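Local coordinates for protein MIX1 (Leishmania major, PDB 3HA4) that is of unknown biochemical function but forms homodimers and probably serves as a membrane-anchored, TPR-like helical scaffold that mediates protein-protein interactions, at residues Q104-N107 with V108-R112. Numbering follows the deposited sequence.
Sequences QLLN and VKYGR
The Y110 ring meets L106 at its edge: CD2 of the leucine lies in the ring plane, 3.9 Å from CE2 of Y110, while one ring face carries CG of K109, offset toward the rim. L106 and Y110 run side by side in the same direction, although Y110 has just left the helix. L106 O is also near the ring plane at this edge, 3.2 Å from CD2 of Y110.

The R112 guanidinium has CB of Y110 over one face, offset to the rim, and takes OD1 of N107 at its edge. That bond, NH1 to OD1 at 3.1 Å, is fairly straight (163° at the hydrogen), and the acceptor sits in the guanidinium plane. With OD1 so placed the bond is made at the edge, and the amide and guanidinium planes, 83° apart, do not stack. A bend at chi3 in the arginine chain, whose CD also lies close to OD1 of N107, turns NH1 back toward N107.

Behind these side chains the helical bonds run out. V108 N to Q104 O, K109 N to L105 O and Y110 N to L106 O keep the i to i-4 pattern; then R112 N reaches N107 O at 2.8 Å, in the carbonyl plane, and G111 N bonds V108 O at 3.2 Å. Q104 and L105 face helix 70-81, and the side-chain amide of Q104 bonds the carbonyls of Y65 and D68; K109 NZ bonds S130 OG on helix 123-137.

Y110 is the first residue to depart from helical angles, and G111 follows with a phi of 66°, which favours glycine. Together with the R112-to-N107 and G111-to-V108 backbone bonds, this is a Schellman motif ending helix 94-109 in the helical, TPR-like fold.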
ATOM      1  N   GLN A 104       9.549  10.489  -6.691  1.00 29.42           N
ATOM      2  CA  GLN A 104       8.763  10.906  -5.527  1.00 35.14           C
ATOM      3  C   GLN A 104       9.129  10.137  -4.249  1.00 25.38           C
ATOM      4  O   GLN A 104       9.196  10.724  -3.169  1.00 24.23           O
ATOM      5  CB  GLN A 104       7.262  10.840  -5.791  1.00 25.16           C
ATOM      6  CG  GLN A 104       6.435  10.917  -4.520  1.00 24.25           C
ATOM      7  CD  GLN A 104       5.048  11.471  -4.753  1.00 25.13           C
ATOM      8  OE1 GLN A 104       4.810  12.173  -5.728  1.00 25.39           O
ATOM      9  NE2 GLN A 104       4.134  11.172  -3.850  1.00 25.23           N
ATOM     10  N   LEU A 105       9.356   8.830  -4.381  1.00 27.90           N
ATOM     11  CA  LEU A 105       9.768   8.008  -3.244  1.00 27.20           C
ATOM     12  C   LEU A 105      11.110   8.498  -2.723  1.00 27.58           C
ATOM     13  O   LEU A 105      11.315   8.579  -1.518  1.00 34.98           O
ATOM     14  CB  LEU A 105       9.830   6.520  -3.612  1.00 25.87           C
ATOM     15  CG  LEU A 105       8.468   5.814  -3.655  1.00 24.89           C
ATOM     16  CD1 LEU A 105       8.576   4.436  -4.277  1.00 32.52           C
ATOM     17  CD2 LEU A 105       7.908   5.727  -2.272  1.00 25.26           C
ATOM     18  N   LEU A 106      12.007   8.854  -3.639  1.00 24.93           N
ATOM     19  CA  LEU A 106      13.317   9.362  -3.256  1.00 25.20           C
ATOM     20  C   LEU A 106      13.207  10.697  -2.523  1.00 26.07           C
ATOM     21  O   LEU A 106      13.947  10.931  -1.556  1.00 27.78           O
ATOM     22  CB  LEU A 106      14.267   9.458  -4.462  1.00 25.88           C
ATOM     23  CG  LEU A 106      14.813   8.129  -4.999  1.00 26.43           C
ATOM     24  CD1 LEU A 106      15.673   8.345  -6.230  1.00 28.39           C
ATOM     25  CD2 LEU A 106      15.594   7.375  -3.921  1.00 30.64           C
ATOM     26  N   ASN A 107      12.290  11.564  -2.970  1.00 25.36           N
ATOM     27  CA  ASN A 107      12.046  12.842  -2.290  1.00 25.77           C
ATOM     28  C   ASN A 107      11.577  12.604  -0.866  1.00 25.94           C
ATOM     29  O   ASN A 107      11.984  13.311   0.046  1.00 30.83           O
ATOM     30  CB  ASN A 107      11.005  13.721  -3.022  1.00 25.49           C
ATOM     31  CG  ASN A 107      11.544  14.356  -4.309  1.00 27.57           C
ATOM     32  OD1 ASN A 107      12.749  14.529  -4.481  1.00 25.93           O
ATOM     33  ND2 ASN A 107      10.634  14.694  -5.225  1.00 25.54           N
ATOM     34  N   VAL A 108      10.718  11.612  -0.666  1.00 24.80           N
ATOM     35  CA  VAL A 108      10.215  11.326   0.679  1.00 25.46           C
ATOM     36  C   VAL A 108      11.321  10.767   1.578  1.00 30.09           C
ATOM     37  O   VAL A 108      11.461  11.155   2.735  1.00 39.28           O
ATOM     38  CB  VAL A 108       9.058  10.315   0.646  1.00 26.36           C
ATOM     39  CG1 VAL A 108       8.711   9.859   2.053  1.00 27.55           C
ATOM     40  CG2 VAL A 108       7.833  10.920  -0.062  1.00 25.64           C
ATOM     41  N   LYS A 109      12.103   9.852   1.023  1.00 29.44           N
ATOM     42  CA  LYS A 109      13.157   9.179   1.756  1.00 37.28           C
ATOM     43  C   LYS A 109      14.216  10.169   2.248  1.00 38.31           C
ATOM     44  O   LYS A 109      14.737  10.029   3.347  1.00 28.94           O
ATOM     45  CB  LYS A 109      13.792   8.080   0.885  1.00 30.55           C
ATOM     46  CG  LYS A 109      15.143   7.589   1.390  1.00 37.36           C
ATOM     47  CD  LYS A 109      15.561   6.257   0.777  1.00 42.52           C
ATOM     48  CE  LYS A 109      16.918   5.832   1.326  1.00 44.61           C
ATOM     49  NZ  LYS A 109      17.451   4.614   0.675  1.00 39.56           N
ATOM     50  N   TYR A 110      14.520  11.172   1.433  1.00 28.05           N
ATOM     51  CA  TYR A 110      15.569  12.123   1.771  1.00 28.96           C
ATOM     52  C   TYR A 110      14.995  13.424   2.304  1.00 29.42           C
ATOM     53  O   TYR A 110      15.700  14.422   2.437  1.00 34.99           O
ATOM     54  CB  TYR A 110      16.492  12.345   0.572  1.00 28.62           C
ATOM     55  CG  TYR A 110      17.288  11.098   0.273  1.00 37.54           C
ATOM     56  CD1 TYR A 110      18.357  10.727   1.084  1.00 35.97           C
ATOM     57  CD2 TYR A 110      16.937  10.259  -0.772  1.00 25.71           C
ATOM     58  CE1 TYR A 110      19.073   9.579   0.839  1.00 32.35           C
ATOM     59  CE2 TYR A 110      17.639   9.103  -1.026  1.00 27.68           C
ATOM     60  CZ  TYR A 110      18.715   8.772  -0.221  1.00 45.21           C
ATOM     61  OH  TYR A 110      19.433   7.629  -0.463  1.00 39.72           O
ATOM     62  N   GLY A 111      13.724  13.445   2.609  1.00 29.74           N
ATOM     63  CA  GLY A 111      13.122  14.591   3.227  1.00 36.54           C
ATOM     64  C   GLY A 111      13.074  15.838   2.401  1.00 33.22           C
ATOM     65  O   GLY A 111      12.993  16.899   2.918  1.00 43.17           O
ATOM     66  N   ARG A 112      13.116  15.685   1.105  1.00 37.86           N
ATOM     67  CA  ARG A 112      12.982  16.763   0.165  1.00 42.47           C
ATOM     68  C   ARG A 112      11.572  17.294   0.161  1.00 42.11           C
ATOM     69  O   ARG A 112      11.271  18.349  -0.326  1.00 38.74           O
ATOM     70  CB  ARG A 112      13.363  16.279  -1.204  1.00 26.12           C
ATOM     71  CG  ARG A 112      14.793  16.382  -1.448  1.00 30.82           C
ATOM     72  CD  ARG A 112      15.163  16.015  -2.804  1.00 29.86           C
ATOM     73  NE  ARG A 112      16.356  15.227  -2.755  1.00 78.58           N
ATOM     74  CZ  ARG A 112      16.453  13.980  -3.122  1.00 47.32           C
ATOM     75  NH1 ARG A 112      15.449  13.384  -3.630  1.00 30.84           N
ATOM     76  NH2 ARG A 112      17.581  13.360  -3.022  1.00 47.28           N
TER